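Local coordinates for uncharacterized protein (Helicobacter pylori, PDB 4O5J), which is the outer-membrane adhesin SabA, which binds sialic acid and probably attaches the bacterium to sialylated host glycans through its extracellular domain, at residues 191-196 / 255-260; 68-73 / 80-85; 92-97 / 198-203; 161-166 / 337-342; 302-307 / 348-353. One frame throughout, in Å; residues are numbered along the deposited sequence.

Overall arrangement
The five contacts lie within an elongated, mostly helical adhesion domain. Contact 2 comes first along the chain and is the most local, joining helix 57-76 to helix 82-101. Helix 82-101 runs on into contact 3, where it meets helix 193-209; the start of that helix packs on helix 241-268 in contact 1. Contacts 3 and 4 have centres about 12 Å apart and share packing around Thr92, Leu95, Gln163 and Tyr337. Contacts 1 and 2, about 13 Å apart between centres, meet round Ile83. In contact 5 helix 281-309 packs against helix 343-396, which also touches contact 2. Helix 82-101 thus links neighbouring contacts, joining sequence-distant helices into one body.

Contact 1: residues 191-196 / 255-260; sequences STVSNA and QAVTLS
Just ahead of Val193, which meets Val257 across the contact, the carbonyl oxygen of Thr192 is gripped from opposite faces of its plane. The hydroxyl Ser191 OG donates to Thr192 O over 3.0 Å, tilted 29° from that plane, while Ala196 N reaches the same Thr192 O from the other face in the first turn of the helix. Ser191 OG is itself held by Asn195, whose amide ND2 lies 3.0 Å from Ser191 OG with a nearly straight bond of 173°. Thr192 is the N-cap: its OG1 accepts from Asn195 N at 2.9 Å, so Asn195 is tied to the cap region through both backbone and side chain.

This start of the helix presents Val193 and Ser194 to helix 241-268. The touch is light and rests on van der Waals contact, apolar between the two valines. Val193 CG2 and Val257 CG2 come methyl to methyl at 4.2 Å, and the second methyl of Val257, CG1, lies 4.2 Å from Ser194 OG. With CG1 of Val257 anti to its own nitrogen (chi1 163°), the valine turns one methyl to each partner. One turn on, Ser260 OG is bonded to Ala256 O at 2.8 Å, from above the carbonyl plane, and Ser260 N comes to Ala256 O from the opposite face.

Ile83 and Val87 of helix 82-101 and the loop residue Leu176 pack around the valines, so the pair belongs to a larger apolar cluster. The whole is an N-capped helix start, its first turn packed on the middle of another helix in the largely helical body of the adhesion domain.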
# COMPACT_ATOMS: atom_id res chain seq x y z
N SER A 191 -0.25 17.07 10.87
CA SER A 191 0.87 16.24 10.37
C SER A 191 0.64 15.81 8.94
O SER A 191 -0.47 15.43 8.60
CB SER A 191 1.08 15.04 11.27
OG SER A 191 1.96 14.09 10.67
N THR A 192 1.66 15.91 8.11
CA THR A 192 1.54 15.42 6.74
C THR A 192 1.66 13.88 6.78
O THR A 192 2.20 13.31 7.78
CB THR A 192 2.63 15.95 5.84
OG1 THR A 192 3.90 15.47 6.32
CG2 THR A 192 2.64 17.53 5.78
N VAL A 193 1.16 13.21 5.74
CA VAL A 193 1.34 11.75 5.68
C VAL A 193 2.82 11.45 5.47
O VAL A 193 3.29 10.43 5.95
CB VAL A 193 0.53 11.07 4.57
CG1 VAL A 193 -0.96 11.29 4.74
CG2 VAL A 193 0.92 11.63 3.32
N SER A 194 3.57 12.35 4.78
CA SER A 194 5.01 12.10 4.59
C SER A 194 5.73 12.12 5.92
O SER A 194 6.66 11.36 6.14
CB SER A 194 5.65 13.10 3.69
OG SER A 194 5.04 12.87 2.43
N ASN A 195 5.31 13.01 6.81
CA ASN A 195 5.94 13.09 8.15
C ASN A 195 5.66 11.78 8.90
O ASN A 195 6.54 11.19 9.49
CB ASN A 195 5.34 14.28 8.91
CG ASN A 195 5.81 14.34 10.32
OD1 ASN A 195 7.01 14.34 10.54
ND2 ASN A 195 4.92 14.33 11.29
N ALA A 196 4.42 11.31 8.84
CA ALA A 196 4.06 10.06 9.55
C ALA A 196 4.83 8.86 8.94
O ALA A 196 5.43 8.06 9.69
CB ALA A 196 2.56 9.86 9.48
N GLN A 255 6.32 5.77 -2.02
CA GLN A 255 6.41 5.84 -3.46
C GLN A 255 5.03 6.21 -4.04
O GLN A 255 4.90 7.09 -4.91
CB GLN A 255 6.94 4.52 -3.98
CG GLN A 255 7.33 4.57 -5.40
CD GLN A 255 8.34 5.61 -5.61
OE1 GLN A 255 9.20 5.77 -4.74
NE2 GLN A 255 8.27 6.37 -6.76
N ALA A 256 3.99 5.59 -3.51
CA ALA A 256 2.62 5.86 -3.95
C ALA A 256 2.23 7.34 -3.69
O ALA A 256 1.55 7.97 -4.51
CB ALA A 256 1.66 4.93 -3.21
N VAL A 257 2.62 7.87 -2.53
CA VAL A 257 2.29 9.24 -2.17
C VAL A 257 2.93 10.24 -3.15
O VAL A 257 2.25 11.10 -3.74
CB VAL A 257 2.73 9.56 -0.75
CG1 VAL A 257 2.76 11.07 -0.55
CG2 VAL A 257 1.83 8.87 0.27
N THR A 258 4.22 10.08 -3.39
CA THR A 258 4.91 10.90 -4.37
C THR A 258 4.22 10.83 -5.71
O THR A 258 4.05 11.83 -6.40
CB THR A 258 6.33 10.39 -4.57
OG1 THR A 258 6.99 10.45 -3.32
CG2 THR A 258 7.11 11.27 -5.61
N LEU A 259 3.85 9.62 -6.12
CA LEU A 259 3.24 9.47 -7.44
C LEU A 259 1.85 10.15 -7.45
O LEU A 259 1.47 10.77 -8.43
CB LEU A 259 3.14 7.97 -7.82
CG LEU A 259 2.77 7.64 -9.22
CD1 LEU A 259 3.57 8.44 -10.24
CD2 LEU A 259 2.95 6.14 -9.46
N SER A 260 1.08 10.04 -6.34
CA SER A 260 -0.18 10.73 -6.29
C SER A 260 0.03 12.25 -6.43
O SER A 260 -0.74 12.93 -7.15
CB SER A 260 -0.86 10.45 -5.00
OG SER A 260 -1.03 9.04 -4.83

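Contact 2: residues 68-73 / 80-85; sequences KSFTNN and QSPIFN
Phe70 and Pro82 make the apolar part of this contact. CG of Phe70 stands anti to the backbone nitrogen (chi1 172°), which swings the ring along helix 57-76 toward the start of the next helix. There its rim carbon CE1 comes 3.8 Å from Pro82 CG, and CZ is only slightly farther off. The proline approaches the ring at a slant. Tyr357 of helix 343-396 meets the Phe70 ring edge-to-face and also touches Pro82, so the long helix covers this pair.

The helix itself sets Asn73 CB against the backbone of the incoming segment, 3.4 Å from Gln80 O. Gln80 stretches out beyond CG and crosses Asn73 obliquely; the two amides are turned 62° apart, and Asn73 OD1 stays 4.1 Å from Gln80 OE1. On the main-chain side, Asn73 O is 3.5 Å from Ser81 CB.

The arrangement is a short helix-to-helix junction: the chain leaves one helix and, a few residues later, enters helix 82-101 in broadly the same sense, without folding back as a hairpin. Ser81 is the N-cap of the second helix. Its OG, placed anti to the backbone nitrogen (chi1 165°), accepts from Phe84 N at 3.0 Å, and the hydroxyl also bonds to Asn74 O at the end of the first helix. Asn74 OD1 takes the N-H of Ile83, so side-chain and main-chain atoms of Asn74 both serve the new helix, whose Pro82 occupies its first turn and lacks an N-H to offer.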
# COMPACT_ATOMS: atom_id res chain seq x y z
N LYS A 68 -9.32 12.36 -13.75
CA LYS A 68 -9.21 13.60 -12.96
C LYS A 68 -10.02 13.52 -11.71
O LYS A 68 -9.62 13.98 -10.62
CB LYS A 68 -9.67 14.83 -13.75
CG LYS A 68 -8.79 15.12 -14.91
CD LYS A 68 -9.36 16.26 -15.76
CE LYS A 68 -8.42 17.48 -15.77
NZ LYS A 68 -8.54 18.18 -14.52
N SER A 69 -11.19 12.91 -11.82
CA SER A 69 -12.03 12.84 -10.65
C SER A 69 -11.37 11.93 -9.57
O SER A 69 -11.43 12.20 -8.34
CB SER A 69 -13.38 12.38 -11.11
OG SER A 69 -14.16 12.19 -9.98
N PHE A 70 -10.69 10.88 -10.00
CA PHE A 70 -10.03 10.00 -9.03
C PHE A 70 -8.89 10.79 -8.38
O PHE A 70 -8.72 10.77 -7.16
CB PHE A 70 -9.48 8.77 -9.71
CG PHE A 70 -8.63 7.92 -8.82
CD1 PHE A 70 -9.19 6.86 -8.12
CD2 PHE A 70 -7.27 8.19 -8.66
CE1 PHE A 70 -8.40 6.06 -7.27
CE2 PHE A 70 -6.48 7.43 -7.82
CZ PHE A 70 -7.04 6.35 -7.12
N THR A 71 -8.11 11.50 -9.19
CA THR A 71 -6.96 12.21 -8.64
C THR A 71 -7.39 13.28 -7.66
O THR A 71 -6.74 13.51 -6.66
CB THR A 71 -6.10 12.83 -9.72
OG1 THR A 71 -5.66 11.78 -10.58
CG2 THR A 71 -4.86 13.55 -9.11
N ASN A 72 -8.50 13.93 -7.95
CA ASN A 72 -9.01 14.96 -7.09
C ASN A 72 -9.33 14.41 -5.70
O ASN A 72 -8.89 14.99 -4.71
CB ASN A 72 -10.25 15.59 -7.71
CG ASN A 72 -10.67 16.85 -6.98
OD1 ASN A 72 -9.94 17.84 -7.00
ND2 ASN A 72 -11.81 16.81 -6.30
N ASN A 73 -10.05 13.29 -5.64
CA ASN A 73 -10.33 12.66 -4.35
C ASN A 73 -9.10 12.15 -3.66
O ASN A 73 -8.93 12.34 -2.44
CB ASN A 73 -11.32 11.51 -4.52
CG ASN A 73 -12.67 12.03 -4.77
OD1 ASN A 73 -13.06 13.03 -4.22
ND2 ASN A 73 -13.35 11.40 -5.62
N GLN A 80 -12.25 9.91 1.06
CA GLN A 80 -12.46 9.25 -0.22
C GLN A 80 -11.17 9.09 -0.99
O GLN A 80 -11.15 9.04 -2.20
CB GLN A 80 -13.52 9.99 -1.02
CG GLN A 80 -14.87 9.67 -0.45
CD GLN A 80 -15.80 10.77 -0.74
OE1 GLN A 80 -15.87 11.26 -1.87
NE2 GLN A 80 -16.52 11.21 0.28
N SER A 81 -10.09 9.00 -0.27
CA SER A 81 -8.78 8.84 -0.86
C SER A 81 -8.25 7.48 -0.55
O SER A 81 -7.94 7.19 0.62
CB SER A 81 -7.81 9.88 -0.29
OG SER A 81 -6.47 9.54 -0.58
N PRO A 82 -8.10 6.64 -1.58
CA PRO A 82 -7.56 5.29 -1.37
C PRO A 82 -6.13 5.32 -0.79
O PRO A 82 -5.84 4.53 0.11
CB PRO A 82 -7.57 4.66 -2.78
CG PRO A 82 -8.65 5.41 -3.49
CD PRO A 82 -8.61 6.85 -2.93
N ILE A 83 -5.27 6.20 -1.28
CA ILE A 83 -3.92 6.28 -0.70
C ILE A 83 -3.95 6.79 0.74
O ILE A 83 -3.16 6.34 1.59
CB ILE A 83 -2.98 7.12 -1.57
CG1 ILE A 83 -2.79 6.47 -2.94
CG2 ILE A 83 -1.60 7.32 -0.90
CD1 ILE A 83 -2.40 4.97 -2.81
N PHE A 84 -4.86 7.69 1.07
CA PHE A 84 -4.90 8.20 2.43
C PHE A 84 -5.35 7.08 3.34
O PHE A 84 -4.80 6.87 4.45
CB PHE A 84 -5.89 9.37 2.56
CG PHE A 84 -5.99 9.92 3.95
CD1 PHE A 84 -5.10 10.92 4.40
CD2 PHE A 84 -6.94 9.42 4.84
CE1 PHE A 84 -5.18 11.41 5.72
CE2 PHE A 84 -7.04 9.90 6.14
CZ PHE A 84 -6.16 10.91 6.58
N ASN A 85 -6.36 6.34 2.89
CA ASN A 85 -6.85 5.20 3.64
C ASN A 85 -5.71 4.14 3.82
O ASN A 85 -5.56 3.54 4.88
CB ASN A 85 -8.07 4.58 3.00
CG ASN A 85 -8.41 3.26 3.70
OD1 ASN A 85 -8.98 3.24 4.80
ND2 ASN A 85 -7.97 2.13 3.11

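Contact 3: residues 92-97 / 198-203; sequences TSVLGF and NLAQQL
Val94 of helix 82-101 meets Ala200 and Leu203 of helix 193-209 in a small, wholly apolar helix-to-helix contact within the buried part of the adhesion domain. The backbones come close here, with Val94 CA 6.7 Å from Ala200 CA, a separation allowed by the small alanine side chain.

Val94 supplies both branches of the touch. Its CG2 points to Ala200 CB at 4.1 Å, while CG1 meets Leu203 CD2 at 4.2 Å. The rotation about the CA-CB bond, with CG1 anti to the valine nitrogen (chi1 169°), turns both methyls to the facing helix, each to a different residue, the two about one turn apart. Leu203 likewise holds CG anti to its nitrogen (chi1 177°). It brings its CD2 methyl past Val94, the two side chains sliding by each other in opposite directions. The contact is thus one of methyls at van der Waals spacing.

Near this packing, Gln202 NE2 makes a weak bond to Asn198 OD1 along its own helix, on a face turned away from Val94.

Helices 146-163 and 241-268 border the contact. Leu159 of helix 146-163 touches Val94, and Asp158 and Leu155 of that helix lie against Leu199 and Gln202. Beyond Val94, Ser93 packs on Ile246 of helix 241-268, and Phe97 meets the ring of Phe243 on the same helix with the ring planes at about 50°.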
# COMPACT_ATOMS: atom_id res chain seq x y z
N THR A 92 -1.45 2.64 11.50
CA THR A 92 -2.13 1.88 12.54
C THR A 92 -1.42 0.54 12.79
O THR A 92 -1.26 0.10 13.94
CB THR A 92 -3.55 1.58 12.13
OG1 THR A 92 -4.26 2.82 12.00
CG2 THR A 92 -4.23 0.73 13.18
N SER A 93 -0.94 -0.10 11.71
CA SER A 93 -0.34 -1.39 11.88
C SER A 93 1.09 -1.26 12.49
O SER A 93 1.54 -2.11 13.28
CB SER A 93 -0.43 -2.21 10.60
OG SER A 93 0.45 -1.72 9.67
N VAL A 94 1.81 -0.19 12.12
CA VAL A 94 3.10 0.07 12.74
C VAL A 94 2.93 0.31 14.25
O VAL A 94 3.68 -0.24 15.08
CB VAL A 94 3.80 1.31 12.09
CG1 VAL A 94 5.01 1.72 12.92
CG2 VAL A 94 4.21 1.01 10.64
N LEU A 95 1.97 1.14 14.64
CA LEU A 95 1.75 1.40 16.08
C LEU A 95 1.18 0.14 16.74
O LEU A 95 1.39 -0.11 17.91
CB LEU A 95 0.80 2.59 16.26
CG LEU A 95 1.45 3.93 15.92
CD1 LEU A 95 0.40 5.07 15.87
CD2 LEU A 95 2.55 4.23 16.95
N GLY A 96 0.45 -0.67 15.99
CA GLY A 96 -0.05 -1.95 16.50
C GLY A 96 1.10 -2.88 16.76
O GLY A 96 1.16 -3.52 17.82
N PHE A 97 2.04 -2.97 15.84
CA PHE A 97 3.19 -3.80 16.09
C PHE A 97 4.00 -3.30 17.30
O PHE A 97 4.44 -4.08 18.16
CB PHE A 97 4.10 -3.92 14.86
CG PHE A 97 5.29 -4.76 15.13
CD1 PHE A 97 5.21 -6.14 15.06
CD2 PHE A 97 6.49 -4.18 15.53
CE1 PHE A 97 6.31 -6.93 15.36
CE2 PHE A 97 7.60 -4.96 15.83
CZ PHE A 97 7.52 -6.34 15.73
N ASN A 198 7.62 8.91 7.40
CA ASN A 198 9.02 9.04 7.75
C ASN A 198 9.31 8.57 9.21
O ASN A 198 10.29 7.92 9.48
CB ASN A 198 9.44 10.52 7.58
CG ASN A 198 10.87 10.73 8.03
OD1 ASN A 198 11.11 11.24 9.09
ND2 ASN A 198 11.80 10.27 7.27
N LEU A 199 8.43 8.93 10.14
CA LEU A 199 8.60 8.49 11.51
C LEU A 199 8.47 6.95 11.57
O LEU A 199 9.26 6.27 12.23
CB LEU A 199 7.59 9.18 12.42
CG LEU A 199 7.83 10.67 12.66
CD1 LEU A 199 6.60 11.32 13.30
CD2 LEU A 199 9.06 10.89 13.52
N ALA A 200 7.47 6.41 10.87
CA ALA A 200 7.23 4.96 10.81
C ALA A 200 8.49 4.27 10.26
O ALA A 200 8.98 3.31 10.86
CB ALA A 200 6.04 4.62 9.91
N GLN A 201 9.01 4.78 9.15
CA GLN A 201 10.20 4.22 8.52
C GLN A 201 11.38 4.17 9.54
O GLN A 201 12.08 3.16 9.68
CB GLN A 201 10.54 5.01 7.27
CG GLN A 201 11.79 4.58 6.57
CD GLN A 201 11.52 3.36 5.75
OE1 GLN A 201 10.77 3.43 4.76
NE2 GLN A 201 12.11 2.22 6.15
N GLN A 202 11.58 5.28 10.26
CA GLN A 202 12.68 5.31 11.20
C GLN A 202 12.50 4.29 12.34
O GLN A 202 13.46 3.69 12.80
CB GLN A 202 12.81 6.72 11.84
CG GLN A 202 13.20 7.82 10.84
CD GLN A 202 13.31 9.17 11.56
OE1 GLN A 202 14.07 9.35 12.52
NE2 GLN A 202 12.51 10.09 11.12
N LEU A 203 11.28 4.21 12.86
CA LEU A 203 10.99 3.27 13.92
C LEU A 203 11.23 1.81 13.49
O LEU A 203 12.02 1.06 14.13
CB LEU A 203 9.57 3.48 14.44
CG LEU A 203 9.08 2.52 15.51
CD1 LEU A 203 10.04 2.50 16.71
CD2 LEU A 203 7.65 2.87 15.93

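Contact 4: residues 161-166 / 337-342; sequences AAQTNS and YRQVVN
Gln163 closes the helical part of segment 161-166: at Thr164 the backbone leaves helical angles (phi/psi -131/128°). Facing it, segment 337-342 has a 3-10 turn at 339-341, with Asn342 N bonded to Gln339 O. The nearest alpha carbons, Thr164 CA and Gln339 CA, are 9.2 Å apart, so side chains bridge the gap.

The bridge is a bond from Tyr337 OH to Gln163 OE1, 2.6 Å long. It arrives in the amide plane on a lone pair of OE1, and the ring and amide are nearly coplanar, 16° apart. Gln163, extended and with CG anti to its nitrogen, brings its oxygen to the edge of the ring. Gln339 CG stands 4.1 Å from Gln163 OE1 and 4.2 Å from Thr164 OG1, while Gln339 N lies over one ring face of Tyr337, 4.3 Å above the plane.

The other end of the amide is bound too: Gln163 NE2 bonds to Thr92 OG1 and Gln88 OE1 of helix 82-101, which holds its rotation. A buried glutamine thus joins the end of one helix, a second helix and the loop leading into helix 343-396, a polar cross-link within the helical adhesion domain.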
# COMPACT_ATOMS: atom_id res chain seq x y z
N ALA A 161 1.42 10.78 17.97
CA ALA A 161 0.91 12.16 17.89
C ALA A 161 0.57 12.57 16.44
O ALA A 161 -0.38 13.31 16.20
CB ALA A 161 1.91 13.17 18.51
N ALA A 162 1.39 12.10 15.47
CA ALA A 162 1.14 12.44 14.07
C ALA A 162 -0.23 11.91 13.63
O ALA A 162 -0.95 12.54 12.88
CB ALA A 162 2.23 11.87 13.18
N GLN A 163 -0.57 10.71 14.12
CA GLN A 163 -1.81 10.08 13.68
C GLN A 163 -3.06 10.66 14.35
O GLN A 163 -4.08 10.90 13.71
CB GLN A 163 -1.76 8.55 13.94
CG GLN A 163 -3.10 7.89 13.62
CD GLN A 163 -3.05 6.41 13.85
OE1 GLN A 163 -2.65 5.93 14.92
NE2 GLN A 163 -3.44 5.65 12.82
N THR A 164 -2.97 10.88 15.65
CA THR A 164 -4.15 11.20 16.45
C THR A 164 -3.88 12.43 17.31
O THR A 164 -2.86 12.51 18.00
CB THR A 164 -4.50 10.00 17.36
OG1 THR A 164 -4.78 8.87 16.53
CG2 THR A 164 -5.73 10.28 18.23
N ASN A 165 -4.78 13.40 17.22
CA ASN A 165 -4.70 14.56 18.08
C ASN A 165 -5.11 14.19 19.50
O ASN A 165 -6.27 13.88 19.76
CB ASN A 165 -5.58 15.65 17.54
CG ASN A 165 -5.52 16.90 18.36
OD1 ASN A 165 -6.00 16.96 19.50
ND2 ASN A 165 -4.92 17.94 17.77
N SER A 166 -4.16 14.18 20.43
CA SER A 166 -4.44 13.80 21.80
C SER A 166 -5.54 14.66 22.39
O SER A 166 -6.40 14.14 23.09
CB SER A 166 -3.20 13.97 22.67
OG SER A 166 -2.93 15.35 22.79
N TYR A 337 -3.29 1.19 22.86
CA TYR A 337 -3.51 1.62 21.48
C TYR A 337 -4.77 0.99 20.81
O TYR A 337 -4.67 -0.07 20.18
CB TYR A 337 -2.24 1.42 20.63
CG TYR A 337 -2.38 1.89 19.25
CD1 TYR A 337 -2.47 3.28 19.00
CD2 TYR A 337 -2.42 0.97 18.15
CE1 TYR A 337 -2.62 3.73 17.69
CE2 TYR A 337 -2.55 1.43 16.81
CZ TYR A 337 -2.65 2.82 16.60
OH TYR A 337 -2.77 3.40 15.30
N ARG A 338 -5.94 1.65 20.98
CA ARG A 338 -7.25 1.12 20.54
C ARG A 338 -7.51 1.26 19.04
O ARG A 338 -8.36 0.52 18.50
CB ARG A 338 -8.39 1.73 21.35
CG ARG A 338 -8.44 1.15 22.77
CD ARG A 338 -9.67 1.55 23.57
NE ARG A 338 -10.91 1.12 22.92
CZ ARG A 338 -11.50 -0.07 23.09
NH1 ARG A 338 -10.96 -1.00 23.89
NH2 ARG A 338 -12.64 -0.33 22.44
N GLN A 339 -6.77 2.16 18.37
CA GLN A 339 -6.93 2.44 16.94
C GLN A 339 -6.89 1.13 16.13
O GLN A 339 -7.51 1.02 15.07
CB GLN A 339 -5.85 3.45 16.43
CG GLN A 339 -6.15 4.86 16.80
CD GLN A 339 -7.42 5.25 16.12
OE1 GLN A 339 -7.51 5.15 14.90
NE2 GLN A 339 -8.42 5.65 16.88
N VAL A 340 -6.15 0.15 16.65
CA VAL A 340 -5.94 -1.12 15.99
C VAL A 340 -7.30 -1.86 15.75
O VAL A 340 -7.37 -2.85 15.01
CB VAL A 340 -4.87 -1.96 16.79
CG1 VAL A 340 -5.53 -2.99 17.70
CG2 VAL A 340 -3.89 -2.61 15.84
N VAL A 341 -8.38 -1.34 16.34
CA VAL A 341 -9.68 -1.95 16.23
C VAL A 341 -10.27 -1.55 14.86
O VAL A 341 -11.16 -2.21 14.33
CB VAL A 341 -10.56 -1.57 17.44
CG1 VAL A 341 -11.30 -0.26 17.19
CG2 VAL A 341 -11.51 -2.67 17.73
N ASN A 342 -9.76 -0.47 14.28
CA ASN A 342 -10.17 -0.05 12.95
C ASN A 342 -9.37 -0.69 11.85
O ASN A 342 -9.67 -0.48 10.69
CB ASN A 342 -10.04 1.46 12.82
CG ASN A 342 -10.87 2.19 13.87
OD1 ASN A 342 -11.99 1.79 14.16
ND2 ASN A 342 -10.32 3.22 14.47

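Contact 5: residues 302-307 / 348-353; sequences QDIFNL and QTIKNN
Phe305 of helix 281-309 and Ile350 and Lys351 of helix 343-396 carry a helix-to-helix contact of the adhesion domain's helical body. The axes of segments 302-307 and 348-353 pass 9.2 Å apart at a crossing angle of -138°, so here the two run roughly antiparallel but well splayed. The alpha carbons of Phe305 and Lys351 are the closest across it.

Phe305, the residue most covered, has CG anti to its nitrogen (chi1 172°), which sends the ring out from its helix to lie under the side chain of Lys351. This is a CH-pi contact: Lys351 CB sits over one face, 3.9 Å from the ring centroid and 20° off the normal. The lysine is fully extended and continues over the rim of the ring, its CD 3.8 Å from Phe305 CZ, and carries the charged NZ away from the apolar layer. The ring thus meets the aliphatic stem of the lysine. The two side chains cross at a slant, and Val347, one turn earlier on helix 343-396, also touches Phe305.

Ile350 fills the other side of the crossing with both of its ends. CG2, anti to the isoleucine nitrogen, packs 3.9 Å from Phe305 CB, close to the root of the aromatic side chain. The longer branch, CG1 to CD1, goes deeper and meets Ile304 at about a right angle. Val90 of helix 82-101, and Ile252 and Leu253 of helix 241-268, touch Ile304 and link this layer to two further helices. At that buried end the two isoleucines meet through methyls alone, Ile350 CD1 lying 3.9 Å from Ile304 CG2.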
# COMPACT_ATOMS: atom_id res chain seq x y z
N GLN A 302 -2.62 -2.11 -4.23
CA GLN A 302 -2.79 -3.55 -4.26
C GLN A 302 -1.59 -4.23 -3.59
O GLN A 302 -1.79 -5.19 -2.84
CB GLN A 302 -3.00 -4.01 -5.67
CG GLN A 302 -2.99 -5.50 -5.79
CD GLN A 302 -3.51 -5.87 -7.10
OE1 GLN A 302 -4.70 -6.12 -7.24
NE2 GLN A 302 -2.66 -5.88 -8.08
N ASP A 303 -0.36 -3.75 -3.84
CA ASP A 303 0.82 -4.33 -3.21
C ASP A 303 0.65 -4.30 -1.70
O ASP A 303 0.96 -5.28 -1.00
CB ASP A 303 2.08 -3.57 -3.59
CG ASP A 303 2.47 -3.73 -5.07
OD1 ASP A 303 2.10 -4.77 -5.65
OD2 ASP A 303 3.18 -2.83 -5.66
N ILE A 304 0.15 -3.19 -1.17
CA ILE A 304 -0.01 -3.09 0.29
C ILE A 304 -1.07 -4.08 0.80
O ILE A 304 -0.88 -4.72 1.82
CB ILE A 304 -0.34 -1.64 0.72
CG1 ILE A 304 0.94 -0.79 0.60
CG2 ILE A 304 -0.88 -1.60 2.14
CD1 ILE A 304 0.59 0.53 0.07
N PHE A 305 -2.19 -4.19 0.10
CA PHE A 305 -3.20 -5.16 0.48
C PHE A 305 -2.58 -6.57 0.51
O PHE A 305 -2.75 -7.32 1.50
CB PHE A 305 -4.44 -5.12 -0.41
CG PHE A 305 -5.38 -6.28 -0.10
CD1 PHE A 305 -6.12 -6.29 1.08
CD2 PHE A 305 -5.43 -7.38 -0.91
CE1 PHE A 305 -6.95 -7.36 1.40
CE2 PHE A 305 -6.28 -8.47 -0.60
CZ PHE A 305 -7.03 -8.47 0.56
N ASN A 306 -1.84 -6.93 -0.53
CA ASN A 306 -1.19 -8.24 -0.60
C ASN A 306 -0.25 -8.46 0.54
O ASN A 306 -0.14 -9.60 1.06
CB ASN A 306 -0.49 -8.43 -1.96
CG ASN A 306 -1.49 -8.64 -3.11
OD1 ASN A 306 -2.68 -8.89 -2.86
ND2 ASN A 306 -1.01 -8.55 -4.38
N LEU A 307 0.46 -7.40 0.98
CA LEU A 307 1.39 -7.54 2.10
C LEU A 307 0.62 -7.82 3.40
O LEU A 307 1.09 -8.56 4.24
CB LEU A 307 2.28 -6.28 2.26
CG LEU A 307 3.43 -6.22 1.20
CD1 LEU A 307 4.03 -4.81 1.08
CD2 LEU A 307 4.47 -7.26 1.56
N GLN A 348 -9.66 -3.81 4.49
CA GLN A 348 -10.70 -4.25 3.55
C GLN A 348 -11.03 -3.12 2.59
O GLN A 348 -11.29 -3.33 1.42
CB GLN A 348 -11.95 -4.67 4.28
CG GLN A 348 -11.75 -5.96 5.10
CD GLN A 348 -11.13 -7.12 4.29
OE1 GLN A 348 -11.67 -7.51 3.23
NE2 GLN A 348 -10.02 -7.68 4.79
N THR A 349 -11.00 -1.89 3.09
CA THR A 349 -11.23 -0.73 2.21
C THR A 349 -10.19 -0.65 1.09
O THR A 349 -10.53 -0.27 -0.04
CB THR A 349 -11.28 0.56 3.02
OG1 THR A 349 -12.39 0.48 3.93
CG2 THR A 349 -11.40 1.80 2.14
N ILE A 350 -8.92 -0.96 1.39
CA ILE A 350 -7.90 -1.00 0.35
C ILE A 350 -8.32 -2.03 -0.70
O ILE A 350 -8.26 -1.77 -1.89
CB ILE A 350 -6.55 -1.45 0.87
CG1 ILE A 350 -6.11 -0.57 2.02
CG2 ILE A 350 -5.54 -1.35 -0.25
CD1 ILE A 350 -4.74 -0.98 2.55
N LYS A 351 -8.72 -3.20 -0.24
CA LYS A 351 -9.15 -4.27 -1.18
C LYS A 351 -10.34 -3.82 -2.04
O LYS A 351 -10.35 -4.01 -3.26
CB LYS A 351 -9.54 -5.53 -0.39
CG LYS A 351 -10.11 -6.66 -1.26
CD LYS A 351 -10.60 -7.82 -0.39
CE LYS A 351 -11.30 -8.85 -1.27
NZ LYS A 351 -11.83 -9.86 -0.35
N ASN A 352 -11.35 -3.20 -1.42
CA ASN A 352 -12.48 -2.67 -2.19
C ASN A 352 -12.11 -1.57 -3.15
O ASN A 352 -12.61 -1.56 -4.28
CB ASN A 352 -13.56 -2.17 -1.28
CG ASN A 352 -14.11 -3.26 -0.42
OD1 ASN A 352 -13.86 -4.43 -0.70
ND2 ASN A 352 -14.83 -2.91 0.63
N ASN A 353 -11.24 -0.64 -2.71
CA ASN A 353 -10.81 0.45 -3.59
C ASN A 353 -10.11 -0.12 -4.81
O ASN A 353 -10.37 0.30 -5.94
CB ASN A 353 -9.82 1.34 -2.87
CG ASN A 353 -10.46 2.18 -1.80
OD1 ASN A 353 -11.69 2.32 -1.76
ND2 ASN A 353 -9.65 2.74 -0.94